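Local coordinates for amine Dehydrogenase (Pseudomonas putida, PDB 1JMX), which probably serves as the electron-transfer subunit of a quinohemoprotein amine dehydrogenase, carrying two covalently bound c-type hemes, at residues A[432-437]-A[441-446]; A[379-382]-A[387-390]; A[178-183]-A[208-213]; A[251-256]-A[274-279]; A[78-83]-A[88-93]. All coordinates share one frame; numbering follows the deposited sequence.

Overall arrangement
Contacts 3 and 4 lie in the buried interior of the eight-stranded barrel and rest on apolar and aromatic side chains alone; they touch each other through L180 and A255. Contacts 1 and 2 are partly buried neighbours in the domain IV β-sheet region, joined where K388 NZ meets P445 O; backbone pairing dominates the first, a carboxylate and a water the second. Contact 5 is nearer the surface, in the heme-binding domain, and mixes a CH-pi contact with a tyrosine-glutamate hydrogen bond. It reaches the barrel through R79, M82 and E83, which pack on segment 251-256 of contact 4, the two centres being about 17 Å apart.

Contact 1 (A[432-437]-A[441-446]); sequences KFAGKM and GVFVPG
Strand 435-437 pairs antiparallel with strand 442-445, the two directions 171° apart and the axes 4.6 Å apart at closest approach. K436 and V444 form the hydrogen-bonded pair, joined by two nearly straight bonds of 2.9 Å, K436 N to V444 O and V444 N to K436 O; the non-hydrogen-bonded pairs G435-P445 and M437-F443 flank it. G435, leaving the preceding helix with positive phi, has no CB to collide with V444, and its CA comes within 3.2 Å of V444 O. The pairing is extended by a more bent bond of 2.9 Å from G446 N, which stands above the carbonyl plane of A434 O.

F443 and M437 share one face of the hairpin. The F443 CG is anti to the backbone N (chi1 -175°), which lays the ring along the opposite strand: K436 N sits over a face, A434 O meets the edge 3.6 Å from CE2, and M437 CB lies 3.9 Å from CD1. On the other face K436 and V444 run side by side, and the last bend of the lysine brings NZ to 3.5 Å from V444 CG1. A water bridges NZ to V444 O.

From their shared face F443 and M437 pack on V418 of strand 406-420, while F443 also touches L464 and V483; its backbone bonds to G391 of strand 391-400, which pairs antiparallel with 442-445.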
# COMPACT_ATOMS: atom_id res chain seq x y z
N LYS A 432 9.00 4.32 -23.59
CA LYS A 432 9.81 5.51 -23.76
C LYS A 432 10.00 6.32 -22.47
O LYS A 432 11.04 6.95 -22.27
CB LYS A 432 9.18 6.40 -24.83
CG LYS A 432 9.89 7.72 -25.06
CD LYS A 432 9.24 8.45 -26.22
CE LYS A 432 9.80 9.85 -26.40
NZ LYS A 432 9.09 10.56 -27.51
N PHE A 433 8.99 6.28 -21.61
CA PHE A 433 9.03 7.04 -20.37
C PHE A 433 9.29 6.24 -19.09
O PHE A 433 9.88 6.76 -18.16
CB PHE A 433 7.73 7.82 -20.21
CG PHE A 433 7.47 8.81 -21.32
CD1 PHE A 433 6.47 8.57 -22.26
CD2 PHE A 433 8.20 9.98 -21.41
CE1 PHE A 433 6.19 9.50 -23.27
CE2 PHE A 433 7.93 10.92 -22.41
CZ PHE A 433 6.92 10.68 -23.34
N ALA A 434 8.88 4.98 -19.07
CA ALA A 434 9.02 4.13 -17.88
C ALA A 434 10.42 3.98 -17.31
O ALA A 434 10.59 3.80 -16.10
CB ALA A 434 8.40 2.76 -18.13
N GLY A 435 11.42 4.06 -18.17
CA GLY A 435 12.79 3.93 -17.71
C GLY A 435 13.67 3.28 -18.76
O GLY A 435 13.29 3.23 -19.94
N LYS A 436 14.81 2.74 -18.33
CA LYS A 436 15.73 2.11 -19.27
C LYS A 436 16.22 0.74 -18.83
O LYS A 436 16.66 0.55 -17.70
CB LYS A 436 16.92 3.03 -19.56
CG LYS A 436 17.75 3.42 -18.35
CD LYS A 436 18.81 4.48 -18.68
CE LYS A 436 19.67 4.84 -17.47
NZ LYS A 436 18.85 5.38 -16.34
N MET A 437 16.05 -0.23 -19.73
CA MET A 437 16.51 -1.58 -19.49
C MET A 437 17.96 -1.62 -19.93
O MET A 437 18.31 -1.23 -21.05
CB MET A 437 15.70 -2.58 -20.32
CG MET A 437 16.15 -4.02 -20.17
SD MET A 437 15.94 -4.64 -18.49
CE MET A 437 14.35 -5.42 -18.63
N GLY A 441 20.44 -6.67 -17.45
CA GLY A 441 19.17 -7.15 -16.92
C GLY A 441 18.62 -6.32 -15.77
O GLY A 441 17.75 -6.76 -15.03
N VAL A 442 19.17 -5.12 -15.61
CA VAL A 442 18.74 -4.20 -14.56
C VAL A 442 17.94 -3.09 -15.21
O VAL A 442 18.43 -2.41 -16.11
CB VAL A 442 19.96 -3.57 -13.84
CG1 VAL A 442 19.52 -2.43 -12.94
CG2 VAL A 442 20.67 -4.61 -13.02
N PHE A 443 16.68 -2.95 -14.79
CA PHE A 443 15.81 -1.90 -15.30
C PHE A 443 15.80 -0.72 -14.32
O PHE A 443 15.46 -0.88 -13.15
CB PHE A 443 14.38 -2.41 -15.50
CG PHE A 443 13.47 -1.40 -16.12
CD1 PHE A 443 13.36 -1.29 -17.51
CD2 PHE A 443 12.71 -0.53 -15.33
CE1 PHE A 443 12.52 -0.34 -18.10
CE2 PHE A 443 11.88 0.42 -15.92
CZ PHE A 443 11.78 0.51 -17.30
N VAL A 444 16.20 0.45 -14.80
CA VAL A 444 16.23 1.66 -14.00
C VAL A 444 15.02 2.52 -14.38
O VAL A 444 14.98 3.09 -15.47
CB VAL A 444 17.55 2.47 -14.24
CG1 VAL A 444 17.52 3.80 -13.51
CG2 VAL A 444 18.76 1.64 -13.79
N PRO A 445 14.01 2.60 -13.49
CA PRO A 445 12.80 3.39 -13.75
C PRO A 445 13.05 4.88 -13.84
O PRO A 445 14.10 5.38 -13.42
CB PRO A 445 11.90 3.02 -12.56
CG PRO A 445 12.87 2.72 -11.48
CD PRO A 445 13.92 1.91 -12.18
N GLY A 446 12.10 5.60 -14.42
CA GLY A 446 12.24 7.04 -14.57
C GLY A 446 12.13 7.80 -13.25
O GLY A 446 11.87 7.21 -12.20
O HOH W 1 15.82 5.69 -16.55

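Contact 2 (A[379-382]-A[387-390]); sequences IGEN and PKVQ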
# COMPACT_ATOMS: atom_id res chain seq x y z
N ILE A 379 9.10 4.39 -9.51
CA ILE A 379 9.76 5.63 -9.84
C ILE A 379 10.26 6.21 -8.52
O ILE A 379 9.81 5.80 -7.45
CB ILE A 379 8.81 6.64 -10.55
CG1 ILE A 379 7.60 6.97 -9.66
CG2 ILE A 379 8.35 6.08 -11.90
CD1 ILE A 379 6.58 7.90 -10.30
N GLY A 380 11.22 7.12 -8.59
CA GLY A 380 11.75 7.71 -7.39
C GLY A 380 12.71 8.83 -7.72
O GLY A 380 12.82 9.24 -8.88
N GLU A 381 13.39 9.33 -6.69
CA GLU A 381 14.36 10.41 -6.82
C GLU A 381 13.80 11.59 -7.60
O GLU A 381 12.59 11.83 -7.55
CB GLU A 381 15.67 9.87 -7.40
CG GLU A 381 16.45 9.00 -6.40
CD GLU A 381 17.28 7.90 -7.06
OE1 GLU A 381 17.96 8.17 -8.07
OE2 GLU A 381 17.24 6.75 -6.55
N ASN A 382 14.65 12.32 -8.32
CA ASN A 382 14.22 13.49 -9.09
C ASN A 382 13.80 14.60 -8.11
O ASN A 382 13.01 15.48 -8.45
CB ASN A 382 13.09 13.13 -10.07
CG ASN A 382 12.76 14.25 -11.06
OD1 ASN A 382 11.63 14.37 -11.52
ND2 ASN A 382 13.75 15.09 -11.38
N PRO A 387 13.80 6.59 -3.03
CA PRO A 387 14.70 6.14 -4.10
C PRO A 387 13.97 5.32 -5.18
O PRO A 387 12.85 4.84 -4.97
CB PRO A 387 15.69 5.26 -3.34
CG PRO A 387 14.78 4.55 -2.38
CD PRO A 387 13.89 5.69 -1.86
N LYS A 388 14.61 5.18 -6.34
CA LYS A 388 14.04 4.39 -7.43
C LYS A 388 14.15 2.92 -7.04
O LYS A 388 15.10 2.52 -6.37
CB LYS A 388 14.80 4.61 -8.74
CG LYS A 388 14.87 6.04 -9.20
CD LYS A 388 15.50 6.13 -10.56
CE LYS A 388 15.57 7.56 -11.06
NZ LYS A 388 15.93 7.62 -12.51
N VAL A 389 13.15 2.13 -7.40
CA VAL A 389 13.16 0.70 -7.13
C VAL A 389 13.34 0.01 -8.48
O VAL A 389 12.47 0.08 -9.35
CB VAL A 389 11.85 0.23 -6.44
CG1 VAL A 389 11.81 -1.28 -6.33
CG2 VAL A 389 11.74 0.85 -5.05
N GLN A 390 14.51 -0.59 -8.66
CA GLN A 390 14.86 -1.28 -9.89
C GLN A 390 14.20 -2.63 -10.09
O GLN A 390 13.80 -3.31 -9.14
CB GLN A 390 16.37 -1.55 -9.94
CG GLN A 390 17.29 -0.37 -9.83
CD GLN A 390 18.73 -0.80 -9.62
OE1 GLN A 390 19.00 -1.92 -9.18
NE2 GLN A 390 19.66 0.08 -9.95
O HOH W 2 10.18 4.72 -4.88
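The carboxylate of E381 receives the backbone N-H of K388 in an almost straight bond of 3.1 Å between K388 N and E381 OE2, the donor standing above the carboxylate plane. The same OE2 lies 3.6 Å from both P387 CA and K388 CG. K388 runs across the glutamate at about a right angle, its extended aliphatic chain passing OE1 and G380 O. The two charges do not meet: K388 NZ is 4.9 Å from E381 OE1 and bonds to P445 O.

With an alanine in place of E381, K388 N would probably lose its acceptor and the start of the lysine chain would lose the carboxylate it lies against.

Farther along, a single water donates to both backbones, at 2.8 Å from I379 O and 2.7 Å from P387 O. G380 supplies the close approach, since a CB there would run into P387 O; its own buried N has no partner. Backbone bonds from I379 to T484, G380 to A448 and V389 to R378 tie both segments to neighbouring chain. The whole is an irregular connection between antiparallel strands 367-378 and 391-400 of domain IV, closed by a side chain and a water.

Contact 3 (A[178-183]-A[208-213]); sequences DALPGQ and DTFKVE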
# COMPACT_ATOMS: atom_id res chain seq x y z
N ASP A 178 28.08 -17.15 22.01
CA ASP A 178 29.45 -17.66 22.01
C ASP A 178 29.62 -18.77 20.96
O ASP A 178 30.74 -19.15 20.62
CB ASP A 178 29.81 -18.18 23.40
CG ASP A 178 29.15 -19.52 23.73
OD1 ASP A 178 27.99 -19.76 23.32
OD2 ASP A 178 29.79 -20.35 24.41
N ALA A 179 28.50 -19.28 20.45
CA ALA A 179 28.50 -20.34 19.44
C ALA A 179 28.71 -19.83 18.01
O ALA A 179 28.90 -20.63 17.10
CB ALA A 179 27.20 -21.14 19.51
N LEU A 180 28.71 -18.51 17.82
CA LEU A 180 28.86 -17.93 16.48
C LEU A 180 30.24 -17.47 16.03
O LEU A 180 30.52 -17.45 14.83
CB LEU A 180 27.84 -16.80 16.26
CG LEU A 180 26.37 -17.17 16.45
CD1 LEU A 180 25.51 -15.98 16.13
CD2 LEU A 180 25.98 -18.36 15.57
N PRO A 181 31.12 -17.03 16.96
CA PRO A 181 32.44 -16.59 16.51
C PRO A 181 33.24 -17.67 15.77
O PRO A 181 33.13 -18.86 16.07
CB PRO A 181 33.11 -16.18 17.83
CG PRO A 181 31.96 -15.62 18.60
CD PRO A 181 30.91 -16.70 18.38
N GLY A 182 34.03 -17.24 14.79
CA GLY A 182 34.83 -18.15 14.01
C GLY A 182 34.84 -17.74 12.55
O GLY A 182 34.45 -16.63 12.22
N GLN A 183 35.27 -18.64 11.67
CA GLN A 183 35.30 -18.34 10.25
C GLN A 183 34.07 -18.96 9.61
O GLN A 183 33.63 -20.05 10.00
CB GLN A 183 36.58 -18.88 9.59
CG GLN A 183 37.89 -18.46 10.27
CD GLN A 183 38.07 -16.94 10.38
OE1 GLN A 183 37.55 -16.19 9.56
NE2 GLN A 183 38.82 -16.50 11.39
N ASP A 208 25.83 -9.55 22.98
CA ASP A 208 25.37 -10.35 21.83
C ASP A 208 25.68 -9.68 20.49
O ASP A 208 25.06 -9.98 19.48
CB ASP A 208 23.87 -10.65 21.93
CG ASP A 208 23.54 -11.67 23.01
OD1 ASP A 208 22.35 -11.82 23.34
OD2 ASP A 208 24.48 -12.32 23.52
N THR A 209 26.64 -8.76 20.51
CA THR A 209 27.06 -8.06 19.30
C THR A 209 28.41 -8.66 18.85
O THR A 209 29.10 -9.32 19.64
CB THR A 209 27.20 -6.54 19.54
OG1 THR A 209 28.34 -6.28 20.36
CG2 THR A 209 25.97 -6.00 20.24
N PHE A 210 28.77 -8.43 17.59
CA PHE A 210 30.01 -8.97 17.04
C PHE A 210 30.60 -8.01 16.04
O PHE A 210 29.94 -7.07 15.58
CB PHE A 210 29.75 -10.28 16.27
CG PHE A 210 29.00 -11.33 17.04
CD1 PHE A 210 29.68 -12.28 17.80
CD2 PHE A 210 27.61 -11.39 16.98
CE1 PHE A 210 28.99 -13.27 18.48
CE2 PHE A 210 26.90 -12.38 17.67
CZ PHE A 210 27.60 -13.32 18.41
N LYS A 211 31.88 -8.25 15.73
CA LYS A 211 32.61 -7.50 14.71
C LYS A 211 32.54 -8.47 13.53
O LYS A 211 32.61 -9.69 13.72
CB LYS A 211 34.07 -7.28 15.11
CG LYS A 211 34.29 -6.27 16.24
CD LYS A 211 35.78 -5.94 16.34
CE LYS A 211 36.09 -4.93 17.46
NZ LYS A 211 37.55 -4.59 17.50
N VAL A 212 32.38 -7.95 12.32
CA VAL A 212 32.26 -8.81 11.15
C VAL A 212 33.19 -8.37 10.02
O VAL A 212 33.35 -7.19 9.75
CB VAL A 212 30.79 -8.82 10.60
CG1 VAL A 212 30.62 -9.87 9.52
CG2 VAL A 212 29.79 -9.08 11.73
N GLU A 213 33.77 -9.36 9.36
CA GLU A 213 34.68 -9.10 8.26
C GLU A 213 34.32 -10.02 7.10
O GLU A 213 34.32 -11.24 7.24
CB GLU A 213 36.13 -9.36 8.69
CG GLU A 213 37.18 -8.94 7.69
CD GLU A 213 37.95 -7.70 8.13
OE1 GLU A 213 38.08 -6.75 7.31
OE2 GLU A 213 38.43 -7.68 9.29
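F210, on strand 209-218 of the antiparallel barrel of domain II, meets L180 and P181, the residues that lead into the first barrel strand, 182-190. Strand 194-204 lies between the two in the sheet, and no hydrogen bond joins the segments; the contact is made by three apolar side chains.

F210 places its CG anti to the carbonyl carbon (chi1 -53°); the ring extends toward the incoming chain, and both partners meet its outer end from the same side of its plane. The P181 CG is 3.8 Å from F210 CE1, and its CD is 3.9 Å from the same carbon. L180 takes the neighbouring position, with both CB and CD1 4.1 Å from F210 CZ. Both cross the phenylalanine at about a right angle, obliquely to its plane.

V202 and L232, on the strands flanking that of F210, also pack on the ring. L180 touches L232 and W238, and its carbonyl O accepts W184 NE1. Backbone bonds G182-V202 and K211-T203 tie both sides to the intervening strand. Such apolar closure, where a connecting chain packs against a strand two places along, belongs here to an up-and-down antiparallel β-barrel with sequential strand order.

Contact 4 (A[251-256]-A[274-279]); sequences QVFAAL and LDFTAV
F276 and F253 meet ring to ring inside the barrel of domain II, and the contact between segments 274-279 and 251-256 consists of this single aromatic pair. At the start of the second segment L274 packs on M190. D275 follows with its side chain on the opposite side of its strand, in a salt bridge to R85.

F276 turns toward the other strand. Its CG lies anti to the backbone N (chi1 -177°), which presents a face of the ring to F253. The two rings form an offset stack, centroids 4.2 Å apart and planes inclined by only 7°. The offset sets F253 CZ over the F276 ring near its rim, 3.4 Å from CD2, while F253 CE2 is 3.5 Å from F276 CE2. F276 CB also touches the stack, 3.7 Å from F253 CE1. The other face of F253 carries the CB of Q251, from its own strand, so this ring is sandwiched.

Beyond F276, T277 points away and packs on L287 and K261. A278 rests on W184 and F186, and V279 on L287.

W238 meets the F253 ring nearly parallel and F186 meets that of F276 at about 25°, so the pair belongs to a larger aromatic group inside the barrel. Replacing F276 by an alanine would probably open a gap against F253 and leave that ring freer to turn. With both rings buried and no hydrogen bond between the segments, the direct contact between these strands, which have strand 259-266 between them, rests on dispersion and the close fit of flat faces.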
# COMPACT_ATOMS: atom_id res chain seq x y z
N GLN A 251 22.23 -7.42 6.85
CA GLN A 251 22.24 -8.87 6.81
C GLN A 251 21.11 -9.35 7.70
O GLN A 251 21.08 -9.04 8.89
CB GLN A 251 23.56 -9.43 7.37
CG GLN A 251 24.82 -8.98 6.66
CD GLN A 251 26.05 -9.66 7.21
OE1 GLN A 251 26.20 -9.81 8.43
NE2 GLN A 251 26.94 -10.08 6.33
N VAL A 252 20.16 -10.07 7.13
CA VAL A 252 19.06 -10.62 7.90
C VAL A 252 19.16 -12.14 7.70
O VAL A 252 18.70 -12.69 6.69
CB VAL A 252 17.69 -10.08 7.42
CG1 VAL A 252 16.56 -10.77 8.15
CG2 VAL A 252 17.63 -8.57 7.63
N PHE A 253 19.86 -12.78 8.63
CA PHE A 253 20.06 -14.22 8.56
C PHE A 253 19.46 -14.90 9.77
O PHE A 253 19.13 -14.26 10.78
CB PHE A 253 21.55 -14.59 8.54
CG PHE A 253 22.37 -13.86 7.51
CD1 PHE A 253 21.83 -13.51 6.28
CD2 PHE A 253 23.69 -13.52 7.78
CE1 PHE A 253 22.59 -12.82 5.34
CE2 PHE A 253 24.45 -12.83 6.84
CZ PHE A 253 23.90 -12.48 5.62
N ALA A 254 19.30 -16.21 9.65
CA ALA A 254 18.82 -17.06 10.71
C ALA A 254 20.04 -17.93 10.92
O ALA A 254 20.49 -18.60 9.99
CB ALA A 254 17.64 -17.88 10.26
N ALA A 255 20.65 -17.81 12.09
CA ALA A 255 21.84 -18.58 12.45
C ALA A 255 21.43 -19.78 13.28
O ALA A 255 21.13 -19.65 14.47
CB ALA A 255 22.80 -17.69 13.23
N LEU A 256 21.41 -20.94 12.65
CA LEU A 256 21.02 -22.18 13.31
C LEU A 256 21.92 -23.35 12.94
O LEU A 256 22.24 -23.55 11.77
CB LEU A 256 19.58 -22.52 12.93
CG LEU A 256 18.47 -21.53 13.29
CD1 LEU A 256 17.20 -21.88 12.52
CD2 LEU A 256 18.25 -21.54 14.81
N LEU A 274 21.42 -10.04 -2.30
CA LEU A 274 21.88 -11.35 -2.71
C LEU A 274 21.42 -12.42 -1.72
O LEU A 274 21.27 -12.15 -0.53
CB LEU A 274 23.42 -11.36 -2.82
CG LEU A 274 24.24 -10.87 -1.62
CD1 LEU A 274 25.35 -11.83 -1.32
CD2 LEU A 274 24.78 -9.49 -1.88
N ASP A 275 21.13 -13.60 -2.24
CA ASP A 275 20.74 -14.72 -1.38
C ASP A 275 22.02 -15.07 -0.67
O ASP A 275 23.11 -14.97 -1.23
CB ASP A 275 20.23 -15.89 -2.21
CG ASP A 275 18.86 -15.63 -2.79
OD1 ASP A 275 18.17 -14.72 -2.28
OD2 ASP A 275 18.46 -16.32 -3.74
N PHE A 276 21.91 -15.50 0.58
CA PHE A 276 23.10 -15.79 1.34
C PHE A 276 23.01 -17.03 2.20
O PHE A 276 22.10 -17.18 3.01
CB PHE A 276 23.42 -14.56 2.19
CG PHE A 276 24.68 -14.67 2.98
CD1 PHE A 276 25.83 -13.98 2.58
CD2 PHE A 276 24.72 -15.39 4.17
CE1 PHE A 276 26.98 -14.00 3.36
CE2 PHE A 276 25.86 -15.41 4.96
CZ PHE A 276 26.99 -14.72 4.55
N THR A 277 23.99 -17.91 2.01
CA THR A 277 24.06 -19.13 2.79
C THR A 277 25.52 -19.26 3.22
O THR A 277 26.42 -18.92 2.47
CB THR A 277 23.56 -20.36 2.00
OG1 THR A 277 23.67 -21.53 2.82
CG2 THR A 277 24.35 -20.56 0.72
N ALA A 278 25.74 -19.64 4.47
CA ALA A 278 27.09 -19.78 4.98
C ALA A 278 27.18 -20.97 5.92
O ALA A 278 26.16 -21.48 6.40
CB ALA A 278 27.54 -18.50 5.71
N VAL A 279 28.41 -21.42 6.16
CA VAL A 279 28.66 -22.55 7.04
C VAL A 279 29.88 -22.28 7.90
O VAL A 279 30.90 -21.82 7.41
CB VAL A 279 28.86 -23.85 6.22
CG1 VAL A 279 29.40 -24.96 7.10
CG2 VAL A 279 27.55 -24.28 5.62

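Contact 5 (A[78-83]-A[88-93]); sequences VRYAME and TVEQFD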
# COMPACT_ATOMS: atom_id res chain seq x y z
N VAL A 78 7.60 -17.39 6.29
CA VAL A 78 7.30 -15.96 6.25
C VAL A 78 8.54 -15.09 6.51
O VAL A 78 8.43 -13.89 6.77
CB VAL A 78 6.12 -15.56 7.21
CG1 VAL A 78 4.79 -16.00 6.62
CG2 VAL A 78 6.29 -16.18 8.59
N ARG A 79 9.73 -15.69 6.35
CA ARG A 79 10.97 -14.96 6.57
C ARG A 79 11.27 -13.92 5.48
O ARG A 79 12.07 -13.02 5.70
CB ARG A 79 12.14 -15.93 6.75
CG ARG A 79 12.01 -16.83 7.98
CD ARG A 79 13.32 -17.54 8.32
NE ARG A 79 14.39 -16.59 8.60
CZ ARG A 79 14.57 -16.00 9.77
NH1 ARG A 79 13.77 -16.26 10.79
NH2 ARG A 79 15.51 -15.07 9.91
N TYR A 80 10.60 -14.04 4.34
CA TYR A 80 10.78 -13.10 3.23
C TYR A 80 10.46 -11.67 3.61
O TYR A 80 10.97 -10.73 3.00
CB TYR A 80 9.94 -13.51 2.01
CG TYR A 80 8.45 -13.60 2.26
CD1 TYR A 80 7.86 -14.82 2.58
CD2 TYR A 80 7.62 -12.47 2.19
CE1 TYR A 80 6.49 -14.93 2.83
CE2 TYR A 80 6.24 -12.56 2.44
CZ TYR A 80 5.69 -13.79 2.76
OH TYR A 80 4.35 -13.91 3.03
N ALA A 81 9.59 -11.50 4.61
CA ALA A 81 9.19 -10.17 5.08
C ALA A 81 10.35 -9.45 5.76
O ALA A 81 10.60 -8.28 5.50
CB ALA A 81 7.99 -10.28 6.04
N MET A 82 11.06 -10.17 6.63
CA MET A 82 12.22 -9.61 7.34
C MET A 82 13.38 -9.44 6.36
O MET A 82 14.20 -8.55 6.51
CB MET A 82 12.66 -10.52 8.49
CG MET A 82 11.64 -10.67 9.61
SD MET A 82 12.16 -11.84 10.89
CE MET A 82 11.69 -13.37 10.12
N GLU A 83 13.41 -10.32 5.35
CA GLU A 83 14.45 -10.30 4.33
C GLU A 83 14.16 -9.27 3.24
O GLU A 83 14.90 -9.16 2.27
CB GLU A 83 14.63 -11.70 3.75
CG GLU A 83 15.15 -12.70 4.78
CD GLU A 83 15.12 -14.15 4.30
OE1 GLU A 83 14.52 -14.41 3.24
OE2 GLU A 83 15.67 -15.02 4.99
N THR A 88 7.60 -10.74 -3.35
CA THR A 88 7.04 -12.03 -2.97
C THR A 88 5.53 -12.02 -3.13
O THR A 88 4.84 -11.10 -2.70
CB THR A 88 7.37 -12.38 -1.49
OG1 THR A 88 8.79 -12.59 -1.35
CG2 THR A 88 6.65 -13.64 -1.05
N VAL A 89 5.03 -13.04 -3.82
CA VAL A 89 3.60 -13.21 -4.04
C VAL A 89 3.13 -14.08 -2.89
O VAL A 89 3.45 -15.26 -2.81
CB VAL A 89 3.31 -13.91 -5.40
CG1 VAL A 89 1.82 -14.06 -5.60
CG2 VAL A 89 3.92 -13.11 -6.54
N GLU A 90 2.41 -13.47 -1.95
CA GLU A 90 1.93 -14.20 -0.78
C GLU A 90 0.85 -15.22 -1.05
O GLU A 90 -0.01 -15.03 -1.91
CB GLU A 90 1.45 -13.22 0.29
CG GLU A 90 2.52 -12.28 0.77
CD GLU A 90 2.10 -11.54 2.01
OE1 GLU A 90 1.07 -10.85 1.96
OE2 GLU A 90 2.79 -11.66 3.03
N GLN A 91 0.91 -16.32 -0.30
CA GLN A 91 -0.06 -17.40 -0.42
C GLN A 91 -0.69 -17.76 0.93
O GLN A 91 -0.25 -18.69 1.60
CB GLN A 91 0.56 -18.64 -1.07
CG GLN A 91 0.70 -18.57 -2.60
CD GLN A 91 -0.61 -18.23 -3.34
OE1 GLN A 91 -1.67 -18.85 -3.12
NE2 GLN A 91 -0.53 -17.24 -4.23
N PHE A 92 -1.69 -16.98 1.33
CA PHE A 92 -2.43 -17.21 2.57
C PHE A 92 -3.86 -17.49 2.15
O PHE A 92 -4.22 -17.28 0.99
CB PHE A 92 -2.43 -15.96 3.46
CG PHE A 92 -1.11 -15.65 4.11
CD1 PHE A 92 -0.73 -16.30 5.27
CD2 PHE A 92 -0.26 -14.70 3.56
CE1 PHE A 92 0.49 -16.00 5.89
CE2 PHE A 92 0.95 -14.38 4.17
CZ PHE A 92 1.33 -15.03 5.34
N ASP A 93 -4.69 -17.97 3.09
CA ASP A 93 -6.09 -18.24 2.79
C ASP A 93 -6.81 -16.92 2.49
O ASP A 93 -6.36 -15.86 2.91
CB ASP A 93 -6.75 -18.98 3.97
CG ASP A 93 -6.60 -18.25 5.29
OD1 ASP A 93 -5.44 -18.05 5.73
OD2 ASP A 93 -7.63 -17.88 5.88
O HOH W 3 2.95 -16.54 2.12
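Y80 joins T88 and E90 in a contact near the surface, within the long loop connecting helix 54-67 to helix 94-100 in the heme-binding domain. Y80 stands in a type I turn spanning V78 to A81, and its CG sits between the backbone N and carbonyl carbon (chi1 58°), which sends the ring toward 88-93.

T88 covers one face of that ring: CG2 lies over the centre in a CH-pi contact, 3.6 Å from the centroid and 11° off the normal. The phenol OH donates to E90 OE2 at 2.7 Å, reaching it on the anti side, with ring and carboxylate planes almost perpendicular (87°). A water also donates to Y80 OH, 3.1 Å away, and accepts Q91 N. F92 comes in at the hydroxyl end, its CE2 3.6 Å from Y80 OH and its CZ 3.8 Å from V78 CG1.

E90 OE1 also accepts G106 N and OE2 accepts A107 N, at the start of helix 107-110. The side chain of E90 is about 7 Å from that of H104, an axial ligand of the second heme iron. The arrangement is consistent with an outer shell of a c-type heme site, E90 gripping the backbone just after the Cys-X-X-Cys-His motif ending at H104.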